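Local coordinates for protein ferritin light chain (PDB 1Z6O) that helps store iron in a soluble, non-toxic form, probably by aiding nucleation of the ferric core inside a cage built with heavy chains, at residues A[35-40]-A[152-157]; A[39-44]-A[88-93]; A[95-100]-A[157-162]; A[141-146]-A[161-166]. All blocks are in the same frame, centred on the assembly; numbering follows the deposited sequence.

Contact 1 (A[35-40]-A[152-157])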
loop_
_atom_site.group_PDB
_atom_site.type_symbol
_atom_site.label_atom_id
_atom_site.label_comp_id
_atom_site.label_asym_id
_atom_site.label_seq_id
_atom_site.Cartn_x
_atom_site.Cartn_y
_atom_site.Cartn_z
ATOM N N GLY A 35 -56.255 32.608 1.357
ATOM C CA GLY A 35 -56.302 31.324 2.033
ATOM C C GLY A 35 -55.634 31.239 3.392
ATOM O O GLY A 35 -55.174 32.231 3.954
ATOM N N ASN A 36 -55.562 30.020 3.908
ATOM C CA ASN A 36 -54.994 29.775 5.221
ATOM C C ASN A 36 -53.698 28.983 5.189
ATOM O O ASN A 36 -53.243 28.530 6.235
ATOM C CB ASN A 36 -55.994 28.989 6.065
ATOM C CG ASN A 36 -57.314 29.710 6.221
ATOM O OD1 ASN A 36 -57.349 30.884 6.580
ATOM N ND2 ASN A 36 -58.409 29.005 5.958
ATOM N N VAL A 37 -53.099 28.811 4.017
ATOM C CA VAL A 37 -51.896 27.997 3.965
ATOM C C VAL A 37 -50.764 28.517 4.842
ATOM O O VAL A 37 -50.146 27.742 5.563
ATOM C CB VAL A 37 -51.381 27.804 2.512
ATOM C CG1 VAL A 37 -50.889 29.107 1.937
ATOM C CG2 VAL A 37 -50.240 26.792 2.505
ATOM N N ALA A 38 -50.505 29.823 4.810
ATOM C CA ALA A 38 -49.405 30.370 5.599
ATOM C C ALA A 38 -49.611 30.193 7.098
ATOM O O ALA A 38 -48.689 29.790 7.815
ATOM C CB ALA A 38 -49.190 31.850 5.254
ATOM N N THR A 39 -50.811 30.479 7.590
ATOM C CA THR A 39 -51.043 30.320 9.020
ATOM C C THR A 39 -51.096 28.842 9.398
ATOM O O THR A 39 -50.661 28.467 10.490
ATOM C CB THR A 39 -52.353 31.031 9.474
ATOM O OG1 THR A 39 -53.441 30.577 8.671
ATOM C CG2 THR A 39 -52.220 32.548 9.316
ATOM N N GLU A 40 -51.622 27.996 8.514
ATOM C CA GLU A 40 -51.670 26.560 8.827
ATOM C C GLU A 40 -50.252 25.978 8.938
ATOM O O GLU A 40 -50.002 25.105 9.766
ATOM C CB GLU A 40 -52.445 25.787 7.753
ATOM C CG GLU A 40 -53.948 26.024 7.813
ATOM C CD GLU A 40 -54.566 25.540 9.119
ATOM O OE1 GLU A 40 -55.529 26.188 9.585
ATOM O OE2 GLU A 40 -54.103 24.512 9.675
ATOM N N GLN A 152 -60.019 29.238 -4.697
ATOM C CA GLN A 152 -59.905 29.604 -6.100
ATOM C C GLN A 152 -58.717 30.511 -6.396
ATOM O O GLN A 152 -58.097 30.399 -7.448
ATOM C CB GLN A 152 -61.193 30.305 -6.545
ATOM C CG GLN A 152 -61.211 30.769 -7.994
ATOM C CD GLN A 152 -61.010 29.635 -8.982
ATOM O OE1 GLN A 152 -61.462 28.510 -8.758
ATOM N NE2 GLN A 152 -60.344 29.932 -10.094
ATOM N N HIS A 153 -58.387 31.404 -5.472
ATOM C CA HIS A 153 -57.297 32.341 -5.721
ATOM C C HIS A 153 -55.944 31.945 -5.159
ATOM O O HIS A 153 -54.984 32.708 -5.235
ATOM C CB HIS A 153 -57.695 33.718 -5.200
ATOM C CG HIS A 153 -59.004 34.191 -5.745
ATOM N ND1 HIS A 153 -59.221 34.378 -7.094
ATOM C CD2 HIS A 153 -60.188 34.440 -5.136
ATOM C CE1 HIS A 153 -60.482 34.718 -7.293
ATOM N NE2 HIS A 153 -61.090 34.762 -6.122
ATOM N N LEU A 154 -55.859 30.754 -4.593
ATOM C CA LEU A 154 -54.588 30.311 -4.044
ATOM C C LEU A 154 -54.154 28.999 -4.685
ATOM O O LEU A 154 -54.901 28.022 -4.681
ATOM C CB LEU A 154 -54.708 30.129 -2.524
ATOM C CG LEU A 154 -53.584 29.379 -1.784
ATOM C CD1 LEU A 154 -52.267 30.095 -1.961
ATOM C CD2 LEU A 154 -53.936 29.282 -0.305
ATOM N N HIS A 155 -52.963 28.996 -5.272
ATOM C CA HIS A 155 -52.406 27.771 -5.831
ATOM C C HIS A 155 -50.924 27.834 -5.484
ATOM O O HIS A 155 -50.178 28.620 -6.073
ATOM C CB HIS A 155 -52.578 27.679 -7.349
ATOM C CG HIS A 155 -52.172 26.346 -7.902
ATOM N ND1 HIS A 155 -52.836 25.179 -7.582
ATOM C CD2 HIS A 155 -51.136 25.983 -8.699
ATOM C CE1 HIS A 155 -52.227 24.155 -8.157
ATOM N NE2 HIS A 155 -51.191 24.614 -8.840
ATOM N N ASP A 156 -50.501 27.034 -4.508
ATOM C CA ASP A 156 -49.095 27.052 -4.112
ATOM C C ASP A 156 -48.496 25.651 -4.144
ATOM O O ASP A 156 -48.488 24.927 -3.146
ATOM C CB ASP A 156 -48.931 27.664 -2.722
ATOM C CG ASP A 156 -47.517 28.159 -2.493
ATOM O OD1 ASP A 156 -46.581 27.337 -2.623
ATOM O OD2 ASP A 156 -47.332 29.365 -2.215
ATOM N N PRO A 157 -47.995 25.250 -5.313
ATOM C CA PRO A 157 -47.402 23.919 -5.445
ATOM C C PRO A 157 -46.052 23.783 -4.751
ATOM O O PRO A 157 -45.550 22.670 -4.606
ATOM C CB PRO A 157 -47.330 23.713 -6.962
ATOM C CG PRO A 157 -47.159 25.108 -7.493
ATOM C CD PRO A 157 -48.066 25.951 -6.612
#
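Leu154, in the turn joining helices 122-148 and 157-190 of the ferritin four-helix bundle, packs against Val37 and Gly35 where helix 37-61 begins. The link between the two segments is apolar and small, burying about 137 Å² in all. Its core is a methyl-methyl contact of 3.8 Å between Leu154 CD2 and Val37 CG1, the two side chains meeting at a slant. Val37 has CG1 in the crowded position between its backbone N and carbonyl carbon (chi1 67°), which turns this methyl toward the leucine and leaves CG2 to pack on Ile159 of helix 157-190.

Polar interactions surround the pair but do not bridge it. Asp156 is the N-cap of helix 157-190: OD1 accepts from Ile159 N and weakly from Glu158 N, while OD2 forms a salt bridge with Arg97. The turn also belongs to a subunit interface, since Leu154 O and His155 ND1 bond Arg149 of a neighbouring subunit and His155 NE2 bonds His144 of that subunit.

The second apolar touch involves backbone. The phi of Gly35, 70°, suits a residue without a side chain; separately, a beta carbon on Gly35 would run into the leucine methyl, since Gly35 CA itself lies 3.9 Å from Leu154 CD2.

Contact 2 (A[39-44]-A[88-93])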
loop_
_atom_site.group_PDB
_atom_site.type_symbol
_atom_site.label_atom_id
_atom_site.label_comp_id
_atom_site.label_asym_id
_atom_site.label_seq_id
_atom_site.Cartn_x
_atom_site.Cartn_y
_atom_site.Cartn_z
ATOM N N THR A 39 -50.811 30.479 7.590
ATOM C CA THR A 39 -51.043 30.320 9.020
ATOM C C THR A 39 -51.096 28.842 9.398
ATOM O O THR A 39 -50.661 28.467 10.490
ATOM C CB THR A 39 -52.353 31.031 9.474
ATOM O OG1 THR A 39 -53.441 30.577 8.671
ATOM C CG2 THR A 39 -52.220 32.548 9.316
ATOM N N GLU A 40 -51.622 27.996 8.514
ATOM C CA GLU A 40 -51.670 26.560 8.827
ATOM C C GLU A 40 -50.252 25.978 8.938
ATOM O O GLU A 40 -50.002 25.105 9.766
ATOM C CB GLU A 40 -52.445 25.787 7.753
ATOM C CG GLU A 40 -53.948 26.024 7.813
ATOM C CD GLU A 40 -54.566 25.540 9.119
ATOM O OE1 GLU A 40 -55.529 26.188 9.585
ATOM O OE2 GLU A 40 -54.103 24.512 9.675
ATOM N N LEU A 41 -49.330 26.454 8.105
ATOM C CA LEU A 41 -47.961 25.945 8.176
ATOM C C LEU A 41 -47.351 26.331 9.527
ATOM O O LEU A 41 -46.642 25.540 10.151
ATOM C CB LEU A 41 -47.123 26.500 7.024
ATOM C CG LEU A 41 -45.773 25.789 6.840
ATOM C CD1 LEU A 41 -46.019 24.309 6.480
ATOM C CD2 LEU A 41 -44.957 26.489 5.744
ATOM N N GLN A 42 -47.627 27.549 9.992
ATOM C CA GLN A 42 -47.117 27.969 11.297
ATOM C C GLN A 42 -47.712 27.089 12.397
ATOM O O GLN A 42 -47.005 26.673 13.318
ATOM C CB GLN A 42 -47.481 29.430 11.577
ATOM C CG GLN A 42 -46.754 30.429 10.682
ATOM C CD GLN A 42 -47.230 31.848 10.930
ATOM O OE1 GLN A 42 -47.342 32.273 12.070
ATOM N NE2 GLN A 42 -47.498 32.585 9.865
ATOM N N ALA A 43 -49.013 26.817 12.320
ATOM C CA ALA A 43 -49.654 25.971 13.331
ATOM C C ALA A 43 -49.125 24.528 13.256
ATOM O O ALA A 43 -49.174 23.792 14.238
ATOM C CB ALA A 43 -51.196 25.980 13.147
ATOM N N TYR A 44 -48.632 24.123 12.089
ATOM C CA TYR A 44 -48.096 22.766 11.918
ATOM C C TYR A 44 -46.750 22.658 12.654
ATOM O O TYR A 44 -46.426 21.609 13.215
ATOM C CB TYR A 44 -47.925 22.454 10.420
ATOM C CG TYR A 44 -47.824 20.968 10.088
ATOM C CD1 TYR A 44 -48.604 20.020 10.766
ATOM C CD2 TYR A 44 -47.018 20.526 9.041
ATOM C CE1 TYR A 44 -48.588 18.663 10.392
ATOM C CE2 TYR A 44 -46.989 19.175 8.661
ATOM C CZ TYR A 44 -47.779 18.253 9.338
ATOM O OH TYR A 44 -47.758 16.923 8.948
ATOM N N ILE A 88 -38.121 22.732 13.634
ATOM C CA ILE A 88 -37.158 23.711 13.151
ATOM C C ILE A 88 -37.212 23.834 11.628
ATOM O O ILE A 88 -37.137 24.937 11.080
ATOM C CB ILE A 88 -35.737 23.346 13.632
ATOM C CG1 ILE A 88 -35.666 23.537 15.157
ATOM C CG2 ILE A 88 -34.686 24.238 12.943
ATOM C CD1 ILE A 88 -34.396 22.967 15.791
ATOM N N ASP A 89 -37.359 22.706 10.947
ATOM C CA ASP A 89 -37.443 22.720 9.491
ATOM C C ASP A 89 -38.660 23.525 9.006
ATOM O O ASP A 89 -38.560 24.293 8.049
ATOM C CB ASP A 89 -37.539 21.291 8.943
ATOM C CG ASP A 89 -37.378 21.246 7.424
ATOM O OD1 ASP A 89 -38.370 20.996 6.706
ATOM O OD2 ASP A 89 -36.250 21.486 6.947
ATOM N N ILE A 90 -39.808 23.352 9.655
ATOM C CA ILE A 90 -41.003 24.097 9.238
ATOM C C ILE A 90 -40.829 25.592 9.504
ATOM O O ILE A 90 -41.214 26.423 8.684
ATOM C CB ILE A 90 -42.265 23.582 9.967
ATOM C CG1 ILE A 90 -42.556 22.139 9.531
ATOM C CG2 ILE A 90 -43.486 24.477 9.624
ATOM C CD1 ILE A 90 -43.508 21.391 10.495
ATOM N N ILE A 91 -40.253 25.938 10.653
ATOM C CA ILE A 91 -40.009 27.347 10.966
ATOM C C ILE A 91 -39.129 27.953 9.870
ATOM O O ILE A 91 -39.374 29.067 9.407
ATOM C CB ILE A 91 -39.306 27.503 12.344
ATOM C CG1 ILE A 91 -40.306 27.192 13.469
ATOM C CG2 ILE A 91 -38.731 28.931 12.495
ATOM C CD1 ILE A 91 -39.644 27.045 14.855
ATOM N N LYS A 92 -38.102 27.223 9.453
ATOM C CA LYS A 92 -37.228 27.722 8.396
ATOM C C LYS A 92 -37.975 27.838 7.067
ATOM O O LYS A 92 -37.705 28.752 6.286
ATOM C CB LYS A 92 -36.001 26.817 8.228
ATOM C CG LYS A 92 -35.004 26.937 9.405
ATOM C CD LYS A 92 -33.838 25.971 9.242
ATOM C CE LYS A 92 -32.792 26.197 10.340
ATOM N NZ LYS A 92 -31.686 25.184 10.262
ATOM N N HIS A 93 -38.916 26.934 6.801
ATOM C CA HIS A 93 -39.661 27.023 5.544
ATOM C C HIS A 93 -40.594 28.239 5.546
ATOM O O HIS A 93 -40.746 28.928 4.533
ATOM C CB HIS A 93 -40.494 25.756 5.296
ATOM C CG HIS A 93 -40.848 25.568 3.854
ATOM N ND1 HIS A 93 -40.017 24.918 2.968
ATOM C CD2 HIS A 93 -41.892 26.030 3.123
ATOM C CE1 HIS A 93 -40.531 24.989 1.751
ATOM N NE2 HIS A 93 -41.669 25.659 1.817
#
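Leu41 and Ile90 mark the closest backbone approach, CA to CA 7.3 Å, between two nearly antiparallel helical segments whose axes cross at -157° and come within 9.2 Å of each other. In this helix pair of the ferritin four-helix bundle the contact is made by side-chain packing, with no hydrogen bond from one segment to the other. Ile90 contributes the largest share of the buried surface, with two methyls that reach separate partners. CG2, anti to the backbone N, rests on helix 37-61, 3.4 Å from Leu41 O and 3.8 Å from Leu41 CG. The other arm ends in CD1, which comes 3.9 Å from Tyr44 CD2, the isoleucine running at about a right angle to the tyrosine. Leu41 reaches the other way along the pair: its CD2 lies 4.1 Å from His93 CD2, and these two side chains also cross almost perpendicularly.

The polar ends turn to the other half of the bundle. Tyr44 OH bonds Leu136 O on helix 122-148, while His93 gives NE2 to Glu158 and stacks on Tyr162, both of helix 157-190. On the outer flank of helix 70-96, Ile91 packs on Ala44 of a heavy-chain subunit.

Contact 3 (A[95-100]-A[157-162]). With CA (calcium ion), chain Z.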
loop_
_atom_site.group_PDB
_atom_site.type_symbol
_atom_site.label_atom_id
_atom_site.label_comp_id
_atom_site.label_asym_id
_atom_site.label_seq_id
_atom_site.Cartn_x
_atom_site.Cartn_y
_atom_site.Cartn_z
ATOM N N THR A 95 -40.122 31.048 7.056
ATOM C CA THR A 95 -39.330 32.250 6.788
ATOM C C THR A 95 -38.742 32.252 5.382
ATOM O O THR A 95 -38.545 33.315 4.792
ATOM C CB THR A 95 -38.199 32.441 7.820
ATOM O OG1 THR A 95 -37.336 31.299 7.817
ATOM C CG2 THR A 95 -38.793 32.633 9.216
ATOM N N LYS A 96 -38.457 31.072 4.841
ATOM C CA LYS A 96 -37.938 31.003 3.474
ATOM C C LYS A 96 -38.965 31.610 2.506
ATOM O O LYS A 96 -38.600 32.279 1.536
ATOM C CB LYS A 96 -37.671 29.544 3.065
ATOM C CG LYS A 96 -37.259 29.412 1.593
ATOM C CD LYS A 96 -36.618 28.057 1.267
ATOM C CE LYS A 96 -37.602 26.922 1.392
ATOM N NZ LYS A 96 -36.948 25.616 1.058
ATOM N N ARG A 97 -40.251 31.376 2.777
ATOM C CA ARG A 97 -41.320 31.893 1.923
ATOM C C ARG A 97 -41.729 33.335 2.252
ATOM O O ARG A 97 -42.758 33.819 1.780
ATOM C CB ARG A 97 -42.544 30.953 1.964
ATOM C CG ARG A 97 -42.281 29.551 1.348
ATOM C CD ARG A 97 -41.863 29.642 -0.138
ATOM N NE ARG A 97 -42.826 30.401 -0.936
ATOM C CZ ARG A 97 -43.969 29.915 -1.418
ATOM N NH1 ARG A 97 -44.315 28.647 -1.204
ATOM N NH2 ARG A 97 -44.786 30.710 -2.098
ATOM N N GLY A 98 -40.933 34.013 3.078
ATOM C CA GLY A 98 -41.200 35.416 3.370
ATOM C C GLY A 98 -42.176 35.749 4.473
ATOM O O GLY A 98 -42.592 36.891 4.611
ATOM N N ASP A 99 -42.528 34.764 5.281
ATOM C CA ASP A 99 -43.483 34.979 6.362
ATOM C C ASP A 99 -42.692 34.994 7.673
ATOM O O ASP A 99 -41.457 34.963 7.670
ATOM C CB ASP A 99 -44.497 33.827 6.325
ATOM C CG ASP A 99 -45.761 34.094 7.133
ATOM O OD1 ASP A 99 -45.942 35.210 7.663
ATOM O OD2 ASP A 99 -46.585 33.155 7.226
ATOM N N LYS A 100 -43.388 35.088 8.793
ATOM C CA LYS A 100 -42.705 35.050 10.073
ATOM C C LYS A 100 -43.470 34.097 10.963
ATOM O O LYS A 100 -44.696 34.010 10.897
ATOM C CB LYS A 100 -42.611 36.435 10.706
ATOM C CG LYS A 100 -43.885 37.026 11.207
ATOM C CD LYS A 100 -43.561 38.342 11.905
ATOM C CE LYS A 100 -44.815 39.105 12.287
ATOM N NZ LYS A 100 -44.485 40.467 12.793
ATOM N N PRO A 157 -47.995 25.250 -5.313
ATOM C CA PRO A 157 -47.402 23.919 -5.445
ATOM C C PRO A 157 -46.052 23.783 -4.751
ATOM O O PRO A 157 -45.550 22.670 -4.606
ATOM C CB PRO A 157 -47.330 23.713 -6.962
ATOM C CG PRO A 157 -47.159 25.108 -7.493
ATOM C CD PRO A 157 -48.066 25.951 -6.612
ATOM N N GLU A 158 -45.463 24.899 -4.323
ATOM C CA GLU A 158 -44.184 24.820 -3.612
ATOM C C GLU A 158 -44.481 24.217 -2.238
ATOM O O GLU A 158 -43.780 23.310 -1.782
ATOM C CB GLU A 158 -43.544 26.206 -3.466
ATOM C CG GLU A 158 -42.066 26.162 -3.024
ATOM C CD GLU A 158 -41.861 25.862 -1.531
ATOM O OE1 GLU A 158 -40.856 25.185 -1.203
ATOM O OE2 GLU A 158 -42.674 26.309 -0.684
ATOM N N ILE A 159 -45.526 24.710 -1.580
ATOM C CA ILE A 159 -45.918 24.154 -0.280
ATOM C C ILE A 159 -46.376 22.701 -0.476
ATOM O O ILE A 159 -46.057 21.823 0.328
ATOM C CB ILE A 159 -47.090 24.948 0.359
ATOM C CG1 ILE A 159 -46.626 26.361 0.739
ATOM C CG2 ILE A 159 -47.623 24.193 1.591
ATOM C CD1 ILE A 159 -45.426 26.393 1.713
ATOM N N ALA A 160 -47.126 22.440 -1.544
ATOM C CA ALA A 160 -47.591 21.075 -1.798
ATOM C C ALA A 160 -46.426 20.086 -1.958
ATOM O O ALA A 160 -46.424 19.015 -1.348
ATOM C CB ALA A 160 -48.486 21.043 -3.047
ATOM N N GLN A 161 -45.433 20.445 -2.773
ATOM C CA GLN A 161 -44.286 19.559 -3.002
ATOM C C GLN A 161 -43.456 19.414 -1.722
ATOM O O GLN A 161 -42.930 18.335 -1.438
ATOM C CB GLN A 161 -43.412 20.098 -4.151
ATOM C CG GLN A 161 -42.039 19.413 -4.281
ATOM C CD GLN A 161 -42.057 18.026 -4.951
ATOM O OE1 GLN A 161 -43.093 17.344 -5.049
ATOM N NE2 GLN A 161 -40.884 17.599 -5.404
ATOM N N TYR A 162 -43.328 20.497 -0.957
ATOM C CA TYR A 162 -42.591 20.442 0.315
ATOM C C TYR A 162 -43.268 19.417 1.245
ATOM O O TYR A 162 -42.602 18.563 1.840
ATOM C CB TYR A 162 -42.587 21.828 0.976
ATOM C CG TYR A 162 -42.080 21.848 2.407
ATOM C CD1 TYR A 162 -40.788 21.422 2.724
ATOM C CD2 TYR A 162 -42.883 22.331 3.437
ATOM C CE1 TYR A 162 -40.308 21.483 4.051
ATOM C CE2 TYR A 162 -42.415 22.400 4.754
ATOM C CZ TYR A 162 -41.135 21.974 5.049
ATOM O OH TYR A 162 -40.696 22.044 6.351
HETATM CA CA CA Z . -44.715 15.730 -6.128
HETATM O O HOH W 1 -38.326 24.823 -1.499
#
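Glu158 OE2 is gripped by two side chains: Arg97 NH1 donates to it at 2.9 Å in a salt bridge, bent to 145° at the hydrogen, and His93 NE2 is its second partner. NH1 arrives on the anti side, tilted somewhat out of the carboxylate plane, and the two flat groups stand almost perpendicular (87°). Bends at chi2 and chi3 fold the arginine so that its CD also lies 3.5 Å from Glu158 OE2. The other carboxylate oxygen, Glu158 OE1, accepts at 2.6 Å from a water that in turn accepts from Lys96 NZ at 3.0 Å.

Arg97 follows helix 70-96 of the bundle, which closes in a Schellman motif with Gly98 at C-prime; the salt bridge thus ties this end to the first turns of helix 157-190. Were Arg97 a leucine, Glu158 would probably lose its paired charge and Asp156 OD2 its salt-bridge mate. From the other flank of helix 157-190, Gln161 OE1 binds calcium at 2.5 Å.

Contact 4 (A[141-146]-A[161-166]). With CA (calcium ion), chain Z; FE (Fe (III) ion), chain Y.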
loop_
_atom_site.group_PDB
_atom_site.type_symbol
_atom_site.label_atom_id
_atom_site.label_comp_id
_atom_site.label_asym_id
_atom_site.label_seq_id
_atom_site.Cartn_x
_atom_site.Cartn_y
_atom_site.Cartn_z
ATOM N N PHE A 141 -52.359 16.517 4.978
ATOM C CA PHE A 141 -53.319 16.391 3.869
ATOM C C PHE A 141 -54.165 17.667 3.781
ATOM O O PHE A 141 -54.467 18.162 2.699
ATOM C CB PHE A 141 -54.270 15.207 4.102
ATOM C CG PHE A 141 -53.711 13.857 3.692
ATOM C CD1 PHE A 141 -52.342 13.672 3.478
ATOM C CD2 PHE A 141 -54.572 12.767 3.531
ATOM C CE1 PHE A 141 -51.832 12.405 3.107
ATOM C CE2 PHE A 141 -54.079 11.503 3.163
ATOM C CZ PHE A 141 -52.700 11.325 2.952
ATOM N N TYR A 142 -54.558 18.177 4.937
ATOM C CA TYR A 142 -55.380 19.387 5.013
ATOM C C TYR A 142 -54.643 20.614 4.449
ATOM O O TYR A 142 -55.190 21.370 3.650
ATOM C CB TYR A 142 -55.763 19.629 6.473
ATOM C CG TYR A 142 -56.598 20.862 6.688
ATOM C CD1 TYR A 142 -57.945 20.881 6.339
ATOM C CD2 TYR A 142 -56.040 22.015 7.236
ATOM C CE1 TYR A 142 -58.722 22.021 6.531
ATOM C CE2 TYR A 142 -56.804 23.163 7.432
ATOM C CZ TYR A 142 -58.146 23.157 7.077
ATOM O OH TYR A 142 -58.914 24.282 7.272
ATOM N N ILE A 143 -53.400 20.819 4.866
ATOM C CA ILE A 143 -52.633 21.964 4.370
ATOM C C ILE A 143 -52.394 21.831 2.866
ATOM O O ILE A 143 -52.456 22.815 2.115
ATOM C CB ILE A 143 -51.284 22.071 5.112
ATOM C CG1 ILE A 143 -51.547 22.252 6.611
ATOM C CG2 ILE A 143 -50.466 23.262 4.584
ATOM C CD1 ILE A 143 -50.266 22.178 7.458
ATOM N N HIS A 144 -52.130 20.605 2.426
ATOM C CA HIS A 144 -51.894 20.329 1.011
ATOM C C HIS A 144 -53.149 20.707 0.201
ATOM O O HIS A 144 -53.062 21.343 -0.852
ATOM C CB HIS A 144 -51.566 18.837 0.849
ATOM C CG HIS A 144 -51.156 18.442 -0.536
ATOM N ND1 HIS A 144 -52.058 18.302 -1.571
ATOM C CD2 HIS A 144 -49.939 18.121 -1.048
ATOM C CE1 HIS A 144 -51.416 17.909 -2.660
ATOM N NE2 HIS A 144 -50.130 17.791 -2.368
ATOM N N ARG A 145 -54.316 20.316 0.700
ATOM C CA ARG A 145 -55.577 20.628 0.022
ATOM C C ARG A 145 -55.837 22.149 0.024
ATOM O O ARG A 145 -56.341 22.722 -0.951
ATOM C CB ARG A 145 -56.735 19.898 0.723
ATOM C CG ARG A 145 -58.035 20.006 -0.044
ATOM C CD ARG A 145 -59.188 19.221 0.583
ATOM N NE ARG A 145 -60.357 19.404 -0.268
ATOM C CZ ARG A 145 -61.281 18.486 -0.502
ATOM N NH1 ARG A 145 -61.197 17.283 0.060
ATOM N NH2 ARG A 145 -62.278 18.772 -1.330
ATOM N N GLU A 146 -55.493 22.798 1.126
ATOM C CA GLU A 146 -55.666 24.244 1.229
ATOM C C GLU A 146 -54.754 24.949 0.214
ATOM O O GLU A 146 -55.109 25.982 -0.346
ATOM C CB GLU A 146 -55.323 24.684 2.657
ATOM C CG GLU A 146 -55.536 26.149 2.958
ATOM C CD GLU A 146 -56.996 26.575 2.848
ATOM O OE1 GLU A 146 -57.899 25.742 3.131
ATOM O OE2 GLU A 146 -57.223 27.753 2.489
ATOM N N GLN A 161 -45.433 20.445 -2.773
ATOM C CA GLN A 161 -44.286 19.559 -3.002
ATOM C C GLN A 161 -43.456 19.414 -1.722
ATOM O O GLN A 161 -42.930 18.335 -1.438
ATOM C CB GLN A 161 -43.412 20.098 -4.151
ATOM C CG GLN A 161 -42.039 19.413 -4.281
ATOM C CD GLN A 161 -42.057 18.026 -4.951
ATOM O OE1 GLN A 161 -43.093 17.344 -5.049
ATOM N NE2 GLN A 161 -40.884 17.599 -5.404
ATOM N N TYR A 162 -43.328 20.497 -0.957
ATOM C CA TYR A 162 -42.591 20.442 0.315
ATOM C C TYR A 162 -43.268 19.417 1.245
ATOM O O TYR A 162 -42.602 18.563 1.840
ATOM C CB TYR A 162 -42.587 21.828 0.976
ATOM C CG TYR A 162 -42.080 21.848 2.407
ATOM C CD1 TYR A 162 -40.788 21.422 2.724
ATOM C CD2 TYR A 162 -42.883 22.331 3.437
ATOM C CE1 TYR A 162 -40.308 21.483 4.051
ATOM C CE2 TYR A 162 -42.415 22.400 4.754
ATOM C CZ TYR A 162 -41.135 21.974 5.049
ATOM O OH TYR A 162 -40.696 22.044 6.351
ATOM N N LEU A 163 -44.592 19.488 1.367
ATOM C CA LEU A 163 -45.310 18.536 2.216
ATOM C C LEU A 163 -45.180 17.112 1.674
ATOM O O LEU A 163 -44.967 16.169 2.436
ATOM C CB LEU A 163 -46.797 18.909 2.317
ATOM C CG LEU A 163 -47.089 20.213 3.076
ATOM C CD1 LEU A 163 -48.559 20.602 2.885
ATOM C CD2 LEU A 163 -46.757 20.020 4.572
ATOM N N GLU A 164 -45.309 16.955 0.359
ATOM C CA GLU A 164 -45.207 15.636 -0.260
ATOM C C GLU A 164 -43.866 14.981 0.021
ATOM O O GLU A 164 -43.802 13.821 0.418
ATOM C CB GLU A 164 -45.405 15.740 -1.785
ATOM C CG GLU A 164 -46.864 16.032 -2.176
ATOM C CD GLU A 164 -47.049 16.409 -3.644
ATOM O OE1 GLU A 164 -46.091 16.306 -4.440
ATOM O OE2 GLU A 164 -48.171 16.816 -4.005
ATOM N N GLU A 165 -42.796 15.743 -0.174
ATOM C CA GLU A 165 -41.441 15.235 0.002
ATOM C C GLU A 165 -40.962 15.059 1.442
ATOM O O GLU A 165 -40.348 14.051 1.785
ATOM C CB GLU A 165 -40.455 16.173 -0.700
ATOM C CG GLU A 165 -40.583 16.230 -2.212
ATOM C CD GLU A 165 -39.925 15.040 -2.879
ATOM O OE1 GLU A 165 -38.984 14.488 -2.273
ATOM O OE2 GLU A 165 -40.327 14.668 -4.004
ATOM N N GLU A 166 -41.239 16.041 2.284
ATOM C CA GLU A 166 -40.735 16.009 3.650
ATOM C C GLU A 166 -41.631 15.421 4.715
ATOM O O GLU A 166 -41.160 15.115 5.806
ATOM C CB GLU A 166 -40.346 17.431 4.069
ATOM C CG GLU A 166 -39.319 18.068 3.155
ATOM C CD GLU A 166 -38.043 17.249 3.073
ATOM O OE1 GLU A 166 -37.484 16.909 4.142
ATOM O OE2 GLU A 166 -37.601 16.942 1.946
HETATM CA CA CA Z . -44.715 15.730 -6.128
HETATM FE FE FE Y . -38.902 13.656 -5.319
#
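The calcium site of the threefold channel, to which three light-chain subunits contribute, is backed here by a histidine-carboxylate hydrogen bond between His144 and Glu164. Glu164 divides its carboxylate: OE1 binds the calcium, while OE2 accepts from His144 NE2 at 2.7 Å and an almost straight 173°. The acceptor lies in the ring plane, at the imidazole edge, and ring and carboxylate are nearly coplanar. His144 is therefore a second-shell residue that probably fixes the rotation of a first-shell ligand. A phenylalanine here would probably leave OE2 without its donor and the metal-binding carboxylate freer to turn.

One residue on, where the helix widens into a pi-type turn, Glu165 OE2 binds iron at 2.2 Å, together with Glu165 of two neighbouring subunits.

Alongside the polar pair, helices 122-148 and 157-190 of the bundle run nearly antiparallel (153°). Leu163 CD1 touches both Ile143 and His144, 3.7 Å from Ile143 CG2 and 3.6 Å from His144 N.

Overall arrangement
Past the short helix 4-11, the chain enters helix 37-61, the first of the bundle, through 35-44, where contacts 1 and 2 both start. Contact 2 closes the shorter loop, a helical hairpin returning along helix 70-96. Contact 1 spans three helices to reach the turn before helix 157-190. Contact 3 opens after contact 2 has closed and crosses contact 1, joining the end of helix 70-96 to the start of helix 157-190. Contact 4 closes the shortest loop, pairing helices 122-148 and 157-190; it ends on the same stretch as contact 3 and also crosses contact 1. Together they tie all four bundle helices at the end bearing the threefold metal sites.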